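Local coordinates for 2,3-dihydroxybenzoate-AMP ligase (Bacillus subtilis, PDB 1MDB), which belongs to the ANL superfamily of AMP-binding enzymes, with a large AMP-binding domain followed by a smaller C-terminal domain, at residues A[104-116]-A[135-147]. Numbering follows the deposited sequence.
Sequences FALPSHRSSEITY and FDYRSLARQVQSK
Arg-110 lays its guanidinium flat on one face of the Phe-135 ring: the planes differ by 6°, and CZ of Arg-110 stands 3.8 Å from the centroid of Phe-135, 5° off the ring normal, a cation-pi stack. A bend at chi2 folds the arginine chain toward the ring. At the guanidinium edge, NH1 of Arg-110 donates to O of Pro-107 (2.9 Å) and to O of His-109 (2.8 Å), which fixes the group's rotation. O of Pro-107 also lies at the edge of the Tyr-137 ring, near its plane, and accepts from OH of Tyr-137 at 2.6 Å; the edge of Phe-135, at CD2, stands over the centre of one Tyr-137 face. Beyond this cluster, helices 111-116 and 137-147 cross at -55° with axes 9.4 Å apart. CG2 of Ile-114 packs on CG2 of Val-144 (3.7 Å), CD1 of Leu-140 presses on CA of Ser-111 (3.4 Å, tight for carbons), and CD of Lys-147 passes OG1 of Thr-115 at 3.4 Å; that hydroxyl donates back to O of Ser-111. Ile-114 and Leu-140 also touch Tyr-126, placing the pair against strand 125-132. Pro-107 O, gripped by two donors, is thus one of several points tying down turn 106-109, and the aromatic face probably stabilises the arginine charge.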
ATOM      1  N   PHE A 104       0.066   4.555 -11.096  1.00 24.62           N
ATOM      2  CA  PHE A 104       1.017   3.777 -10.313  1.00 25.71           C
ATOM      3  C   PHE A 104       1.006   2.261 -10.372  1.00 24.35           C
ATOM      4  O   PHE A 104       0.388   1.596  -9.533  1.00 27.01           O
ATOM      5  CB  PHE A 104       0.947   4.229  -8.840  1.00 25.10           C
ATOM      6  CG  PHE A 104       1.499   5.615  -8.606  1.00 28.98           C
ATOM      7  CD1 PHE A 104       0.680   6.645  -8.139  1.00 30.29           C
ATOM      8  CD2 PHE A 104       2.838   5.898  -8.863  1.00 28.32           C
ATOM      9  CE1 PHE A 104       1.188   7.933  -7.937  1.00 29.47           C
ATOM     10  CE2 PHE A 104       3.354   7.186  -8.663  1.00 29.99           C
ATOM     11  CZ  PHE A 104       2.528   8.202  -8.202  1.00 28.90           C
ATOM     12  N   ALA A 105       1.721   1.718 -11.354  1.00 23.23           N
ATOM     13  CA  ALA A 105       1.841   0.273 -11.511  1.00 21.72           C
ATOM     14  C   ALA A 105       2.900  -0.211 -10.519  1.00 22.80           C
ATOM     15  O   ALA A 105       3.646   0.585  -9.963  1.00 23.73           O
ATOM     16  CB  ALA A 105       2.256  -0.074 -12.941  1.00 21.72           C
ATOM     17  N   LEU A 106       2.948  -1.517 -10.293  1.00 24.04           N
ATOM     18  CA  LEU A 106       3.910  -2.113  -9.372  1.00 25.40           C
ATOM     19  C   LEU A 106       4.929  -2.946 -10.159  1.00 25.60           C
ATOM     20  O   LEU A 106       4.637  -3.444 -11.244  1.00 24.53           O
ATOM     21  CB  LEU A 106       3.178  -3.003  -8.346  1.00 24.87           C
ATOM     22  CG  LEU A 106       2.830  -2.408  -6.965  1.00 28.45           C
ATOM     23  CD1 LEU A 106       2.325  -0.990  -7.102  1.00 26.13           C
ATOM     24  CD2 LEU A 106       1.793  -3.288  -6.253  1.00 24.84           C
ATOM     25  N   PRO A 107       6.138  -3.110  -9.610  1.00 25.25           N
ATOM     26  CA  PRO A 107       7.209  -3.879 -10.247  1.00 26.22           C
ATOM     27  C   PRO A 107       6.818  -5.289 -10.677  1.00 26.95           C
ATOM     28  O   PRO A 107       7.399  -5.841 -11.614  1.00 26.02           O
ATOM     29  CB  PRO A 107       8.298  -3.887  -9.179  1.00 26.13           C
ATOM     30  CG  PRO A 107       8.117  -2.539  -8.537  1.00 25.94           C
ATOM     31  CD  PRO A 107       6.618  -2.483  -8.365  1.00 26.19           C
ATOM     32  N   SER A 108       5.827  -5.861  -9.999  1.00 25.61           N
ATOM     33  CA  SER A 108       5.384  -7.216 -10.290  1.00 25.59           C
ATOM     34  C   SER A 108       4.361  -7.315 -11.418  1.00 24.94           C
ATOM     35  O   SER A 108       4.036  -8.410 -11.868  1.00 24.71           O
ATOM     36  CB  SER A 108       4.782  -7.836  -9.031  1.00 25.32           C
ATOM     37  OG  SER A 108       3.659  -7.075  -8.625  1.00 26.21           O
ATOM     38  N   HIS A 109       3.830  -6.189 -11.868  1.00 22.69           N
ATOM     39  CA  HIS A 109       2.840  -6.249 -12.935  1.00 25.67           C
ATOM     40  C   HIS A 109       3.452  -6.705 -14.257  1.00 25.21           C
ATOM     41  O   HIS A 109       4.622  -6.453 -14.536  1.00 24.65           O
ATOM     42  CB  HIS A 109       2.151  -4.890 -13.084  1.00 24.17           C
ATOM     43  CG  HIS A 109       1.228  -4.575 -11.951  1.00 28.86           C
ATOM     44  ND1 HIS A 109       0.958  -3.287 -11.538  1.00 31.49           N
ATOM     45  CD2 HIS A 109       0.537  -5.389 -11.118  1.00 29.41           C
ATOM     46  CE1 HIS A 109       0.146  -3.322 -10.497  1.00 31.38           C
ATOM     47  NE2 HIS A 109      -0.125  -4.585 -10.221  1.00 31.82           N
ATOM     48  N   ARG A 110       2.658  -7.398 -15.056  1.00 25.83           N
ATOM     49  CA  ARG A 110       3.141  -7.899 -16.329  1.00 27.28           C
ATOM     50  C   ARG A 110       2.250  -7.409 -17.469  1.00 29.25           C
ATOM     51  O   ARG A 110       1.362  -6.582 -17.249  1.00 27.20           O
ATOM     52  CB  ARG A 110       3.233  -9.429 -16.274  1.00 26.01           C
ATOM     53  CG  ARG A 110       4.288  -9.933 -15.263  1.00 27.30           C
ATOM     54  CD  ARG A 110       5.696  -9.482 -15.652  1.00 27.08           C
ATOM     55  NE  ARG A 110       6.738  -9.911 -14.717  1.00 30.01           N
ATOM     56  CZ  ARG A 110       7.305  -9.130 -13.797  1.00 29.64           C
ATOM     57  NH1 ARG A 110       6.938  -7.859 -13.667  1.00 27.94           N
ATOM     58  NH2 ARG A 110       8.262  -9.614 -13.017  1.00 27.29           N
ATOM     59  N   SER A 111       2.489  -7.907 -18.680  1.00 30.40           N
ATOM     60  CA  SER A 111       1.749  -7.451 -19.852  1.00 31.77           C
ATOM     61  C   SER A 111       0.232  -7.403 -19.728  1.00 31.82           C
ATOM     62  O   SER A 111      -0.393  -6.465 -20.205  1.00 33.47           O
ATOM     63  CB  SER A 111       2.130  -8.283 -21.074  1.00 31.96           C
ATOM     64  OG  SER A 111       1.574  -9.574 -20.987  1.00 35.39           O
ATOM     65  N   SER A 112      -0.366  -8.402 -19.097  1.00 32.68           N
ATOM     66  CA  SER A 112      -1.811  -8.407 -18.960  1.00 34.07           C
ATOM     67  C   SER A 112      -2.299  -7.191 -18.161  1.00 33.59           C
ATOM     68  O   SER A 112      -3.197  -6.476 -18.608  1.00 32.22           O
ATOM     69  CB  SER A 112      -2.275  -9.699 -18.295  1.00 37.86           C
ATOM     70  OG  SER A 112      -3.551 -10.067 -18.785  1.00 44.30           O
ATOM     71  N   GLU A 113      -1.714  -6.948 -16.989  1.00 32.05           N
ATOM     72  CA  GLU A 113      -2.129  -5.798 -16.191  1.00 32.54           C
ATOM     73  C   GLU A 113      -1.673  -4.477 -16.822  1.00 31.10           C
ATOM     74  O   GLU A 113      -2.445  -3.526 -16.887  1.00 30.81           O
ATOM     75  CB  GLU A 113      -1.583  -5.894 -14.766  1.00 35.82           C
ATOM     76  CG  GLU A 113      -2.088  -7.099 -13.998  1.00 38.92           C
ATOM     77  CD  GLU A 113      -0.988  -8.085 -13.703  1.00 40.25           C
ATOM     78  OE1 GLU A 113      -0.164  -8.359 -14.606  1.00 42.03           O
ATOM     79  OE2 GLU A 113      -0.954  -8.587 -12.565  1.00 43.93           O
ATOM     80  N   ILE A 114      -0.428  -4.418 -17.295  1.00 28.83           N
ATOM     81  CA  ILE A 114       0.074  -3.182 -17.903  1.00 28.78           C
ATOM     82  C   ILE A 114      -0.732  -2.798 -19.148  1.00 29.32           C
ATOM     83  O   ILE A 114      -1.137  -1.642 -19.305  1.00 29.02           O
ATOM     84  CB  ILE A 114       1.574  -3.285 -18.269  1.00 24.54           C
ATOM     85  CG1 ILE A 114       2.403  -3.522 -17.003  1.00 25.57           C
ATOM     86  CG2 ILE A 114       2.039  -1.998 -18.946  1.00 24.98           C
ATOM     87  CD1 ILE A 114       2.178  -2.482 -15.890  1.00 23.26           C
ATOM     88  N   THR A 115      -0.969  -3.764 -20.031  1.00 28.43           N
ATOM     89  CA  THR A 115      -1.752  -3.498 -21.238  1.00 30.27           C
ATOM     90  C   THR A 115      -3.116  -2.916 -20.843  1.00 29.27           C
ATOM     91  O   THR A 115      -3.623  -1.997 -21.479  1.00 31.10           O
ATOM     92  CB  THR A 115      -1.949  -4.794 -22.067  1.00 28.70           C
ATOM     93  OG1 THR A 115      -0.670  -5.273 -22.487  1.00 28.02           O
ATOM     94  CG2 THR A 115      -2.801  -4.532 -23.306  1.00 30.96           C
ATOM     95  N   TYR A 116      -3.695  -3.452 -19.778  1.00 29.56           N
ATOM     96  CA  TYR A 116      -4.979  -2.975 -19.288  1.00 28.65           C
ATOM     97  C   TYR A 116      -4.865  -1.521 -18.827  1.00 29.36           C
ATOM     98  O   TYR A 116      -5.637  -0.658 -19.257  1.00 28.05           O
ATOM     99  CB  TYR A 116      -5.442  -3.857 -18.133  1.00 32.88           C
ATOM    100  CG  TYR A 116      -6.651  -3.319 -17.405  1.00 36.06           C
ATOM    101  CD1 TYR A 116      -7.876  -3.190 -18.053  1.00 38.09           C
ATOM    102  CD2 TYR A 116      -6.564  -2.930 -16.072  1.00 35.60           C
ATOM    103  CE1 TYR A 116      -8.985  -2.687 -17.391  1.00 41.92           C
ATOM    104  CE2 TYR A 116      -7.666  -2.426 -15.399  1.00 40.04           C
ATOM    105  CZ  TYR A 116      -8.871  -2.305 -16.064  1.00 42.17           C
ATOM    106  OH  TYR A 116      -9.967  -1.790 -15.412  1.00 49.10           O
ATOM    107  N   PHE A 135      14.435  -9.045 -13.851  1.00 32.86           N
ATOM    108  CA  PHE A 135      13.451  -8.955 -14.929  1.00 33.08           C
ATOM    109  C   PHE A 135      13.754  -7.792 -15.871  1.00 31.66           C
ATOM    110  O   PHE A 135      13.980  -6.663 -15.434  1.00 32.28           O
ATOM    111  CB  PHE A 135      12.041  -8.791 -14.362  1.00 32.11           C
ATOM    112  CG  PHE A 135      10.963  -8.811 -15.410  1.00 29.63           C
ATOM    113  CD1 PHE A 135      10.615  -9.998 -16.048  1.00 28.78           C
ATOM    114  CD2 PHE A 135      10.312  -7.635 -15.781  1.00 27.19           C
ATOM    115  CE1 PHE A 135       9.634 -10.012 -17.042  1.00 27.21           C
ATOM    116  CE2 PHE A 135       9.336  -7.636 -16.768  1.00 21.85           C
ATOM    117  CZ  PHE A 135       8.994  -8.822 -17.401  1.00 24.92           C
ATOM    118  N   ASP A 136      13.767  -8.079 -17.168  1.00 33.33           N
ATOM    119  CA  ASP A 136      14.037  -7.068 -18.188  1.00 32.45           C
ATOM    120  C   ASP A 136      12.689  -6.462 -18.597  1.00 31.91           C
ATOM    121  O   ASP A 136      11.886  -7.111 -19.272  1.00 32.70           O
ATOM    122  CB  ASP A 136      14.715  -7.714 -19.400  1.00 34.53           C
ATOM    123  CG  ASP A 136      15.095  -6.701 -20.462  1.00 38.03           C
ATOM    124  OD1 ASP A 136      14.235  -5.854 -20.801  1.00 37.33           O
ATOM    125  OD2 ASP A 136      16.241  -6.755 -20.959  1.00 37.05           O
ATOM    126  N   TYR A 137      12.443  -5.222 -18.187  1.00 30.37           N
ATOM    127  CA  TYR A 137      11.171  -4.583 -18.493  1.00 28.49           C
ATOM    128  C   TYR A 137      10.982  -4.117 -19.930  1.00 28.53           C
ATOM    129  O   TYR A 137       9.861  -3.788 -20.327  1.00 29.23           O
ATOM    130  CB  TYR A 137      10.906  -3.434 -17.508  1.00 28.63           C
ATOM    131  CG  TYR A 137      10.644  -3.907 -16.082  1.00 28.68           C
ATOM    132  CD1 TYR A 137      11.689  -4.366 -15.270  1.00 29.33           C
ATOM    133  CD2 TYR A 137       9.349  -3.933 -15.562  1.00 26.64           C
ATOM    134  CE1 TYR A 137      11.447  -4.844 -13.976  1.00 29.26           C
ATOM    135  CE2 TYR A 137       9.095  -4.407 -14.277  1.00 27.99           C
ATOM    136  CZ  TYR A 137      10.149  -4.864 -13.490  1.00 30.76           C
ATOM    137  OH  TYR A 137       9.904  -5.356 -12.229  1.00 30.90           O
ATOM    138  N   ARG A 138      12.054  -4.088 -20.721  1.00 28.35           N
ATOM    139  CA  ARG A 138      11.899  -3.690 -22.118  1.00 27.27           C
ATOM    140  C   ARG A 138      11.179  -4.803 -22.864  1.00 27.20           C
ATOM    141  O   ARG A 138      10.463  -4.548 -23.829  1.00 30.08           O
ATOM    142  CB  ARG A 138      13.240  -3.448 -22.800  1.00 27.53           C
ATOM    143  CG  ARG A 138      14.219  -2.628 -22.019  1.00 29.04           C
ATOM    144  CD  ARG A 138      15.376  -3.536 -21.708  1.00 33.00           C
ATOM    145  NE  ARG A 138      16.539  -2.820 -21.234  1.00 38.67           N
ATOM    146  CZ  ARG A 138      17.729  -3.382 -21.090  1.00 39.49           C
ATOM    147  NH1 ARG A 138      17.894  -4.670 -21.381  1.00 36.74           N
ATOM    148  NH2 ARG A 138      18.753  -2.648 -20.687  1.00 41.72           N
ATOM    149  N   SER A 139      11.382  -6.043 -22.430  1.00 26.53           N
ATOM    150  CA  SER A 139      10.723  -7.163 -23.081  1.00 27.54           C
ATOM    151  C   SER A 139       9.241  -7.054 -22.741  1.00 25.67           C
ATOM    152  O   SER A 139       8.383  -7.396 -23.551  1.00 26.74           O
ATOM    153  CB  SER A 139      11.305  -8.508 -22.598  1.00 26.84           C
ATOM    154  OG  SER A 139      11.054  -8.710 -21.218  1.00 33.88           O
ATOM    155  N   LEU A 140       8.939  -6.567 -21.540  1.00 25.53           N
ATOM    156  CA  LEU A 140       7.547  -6.375 -21.147  1.00 24.67           C
ATOM    157  C   LEU A 140       7.005  -5.244 -22.039  1.00 24.48           C
ATOM    158  O   LEU A 140       5.897  -5.330 -22.565  1.00 24.74           O
ATOM    159  CB  LEU A 140       7.453  -5.980 -19.665  1.00 25.62           C
ATOM    160  CG  LEU A 140       6.077  -5.518 -19.157  1.00 27.40           C
ATOM    161  CD1 LEU A 140       5.029  -6.569 -19.491  1.00 23.77           C
ATOM    162  CD2 LEU A 140       6.126  -5.252 -17.638  1.00 24.40           C
ATOM    163  N   ALA A 141       7.800  -4.192 -22.220  1.00 23.82           N
ATOM    164  CA  ALA A 141       7.382  -3.072 -23.071  1.00 26.48           C
ATOM    165  C   ALA A 141       7.059  -3.590 -24.474  1.00 26.77           C
ATOM    166  O   ALA A 141       6.051  -3.208 -25.075  1.00 26.79           O
ATOM    167  CB  ALA A 141       8.494  -2.015 -23.148  1.00 24.24           C
ATOM    168  N   ARG A 142       7.917  -4.468 -24.991  1.00 27.49           N
ATOM    169  CA  ARG A 142       7.706  -5.018 -26.320  1.00 29.53           C
ATOM    170  C   ARG A 142       6.402  -5.778 -26.371  1.00 30.31           C
ATOM    171  O   ARG A 142       5.672  -5.701 -27.358  1.00 32.54           O
ATOM    172  CB  ARG A 142       8.870  -5.926 -26.722  1.00 29.51           C
ATOM    173  CG  ARG A 142      10.181  -5.168 -26.848  1.00 27.99           C
ATOM    174  CD  ARG A 142      11.308  -6.009 -27.416  1.00 26.80           C
ATOM    175  NE  ARG A 142      12.549  -5.251 -27.369  1.00 25.15           N
ATOM    176  CZ  ARG A 142      13.433  -5.327 -26.382  1.00 27.11           C
ATOM    177  NH1 ARG A 142      13.230  -6.149 -25.358  1.00 32.56           N
ATOM    178  NH2 ARG A 142      14.498  -4.544 -26.393  1.00 27.44           N
ATOM    179  N   GLN A 143       6.101  -6.513 -25.307  1.00 30.83           N
ATOM    180  CA  GLN A 143       4.857  -7.261 -25.259  1.00 29.92           C
ATOM    181  C   GLN A 143       3.685  -6.287 -25.258  1.00 31.28           C
ATOM    182  O   GLN A 143       2.691  -6.481 -25.966  1.00 30.46           O
ATOM    183  CB  GLN A 143       4.822  -8.146 -24.006  1.00 31.83           C
ATOM    184  CG  GLN A 143       5.731  -9.355 -24.120  1.00 32.15           C
ATOM    185  CD  GLN A 143       5.817 -10.163 -22.845  1.00 34.23           C
ATOM    186  OE1 GLN A 143       6.022 -11.377 -22.884  1.00 35.75           O
ATOM    187  NE2 GLN A 143       5.679  -9.496 -21.707  1.00 29.91           N
ATOM    188  N   VAL A 144       3.804  -5.222 -24.474  1.00 31.58           N
ATOM    189  CA  VAL A 144       2.723  -4.249 -24.417  1.00 32.91           C
ATOM    190  C   VAL A 144       2.477  -3.582 -25.777  1.00 33.88           C
ATOM    191  O   VAL A 144       1.339  -3.566 -26.246  1.00 33.83           O
ATOM    192  CB  VAL A 144       2.985  -3.182 -23.331  1.00 32.83           C
ATOM    193  CG1 VAL A 144       1.840  -2.179 -23.296  1.00 32.74           C
ATOM    194  CG2 VAL A 144       3.112  -3.865 -21.969  1.00 30.59           C
ATOM    195  N   GLN A 145       3.530  -3.062 -26.420  1.00 33.95           N
ATOM    196  CA  GLN A 145       3.364  -2.411 -27.723  1.00 35.48           C
ATOM    197  C   GLN A 145       2.712  -3.313 -28.768  1.00 36.93           C
ATOM    198  O   GLN A 145       1.890  -2.851 -29.565  1.00 34.91           O
ATOM    199  CB  GLN A 145       4.701  -1.914 -28.292  1.00 36.13           C
ATOM    200  CG  GLN A 145       5.260  -0.659 -27.656  1.00 38.30           C
ATOM    201  CD  GLN A 145       6.252   0.061 -28.572  1.00 40.73           C
ATOM    202  OE1 GLN A 145       6.980  -0.573 -29.334  1.00 38.44           O
ATOM    203  NE2 GLN A 145       6.288   1.390 -28.488  1.00 37.92           N
ATOM    204  N   SER A 146       3.079  -4.595 -28.780  1.00 37.06           N
ATOM    205  CA  SER A 146       2.492  -5.506 -29.757  1.00 37.34           C
ATOM    206  C   SER A 146       0.985  -5.637 -29.516  1.00 38.62           C
ATOM    207  O   SER A 146       0.232  -6.054 -30.400  1.00 37.38           O
ATOM    208  CB  SER A 146       3.183  -6.882 -29.716  1.00 37.37           C
ATOM    209  OG  SER A 146       2.987  -7.551 -28.487  1.00 39.57           O
ATOM    210  N   LYS A 147       0.541  -5.277 -28.316  1.00 37.91           N
ATOM    211  CA  LYS A 147      -0.881  -5.322 -28.017  1.00 39.43           C
ATOM    212  C   LYS A 147      -1.462  -3.924 -28.220  1.00 39.16           C
ATOM    213  O   LYS A 147      -2.639  -3.776 -28.537  1.00 40.47           O
ATOM    214  CB  LYS A 147      -1.132  -5.786 -26.580  1.00 40.97           C
ATOM    215  CG  LYS A 147      -1.031  -7.287 -26.377  1.00 43.81           C
ATOM    216  CD  LYS A 147      -1.143  -7.640 -24.902  1.00 48.50           C
ATOM    217  CE  LYS A 147      -0.910  -9.126 -24.657  1.00 50.69           C
ATOM    218  NZ  LYS A 147      -0.852  -9.430 -23.196  1.00 53.15           N
TER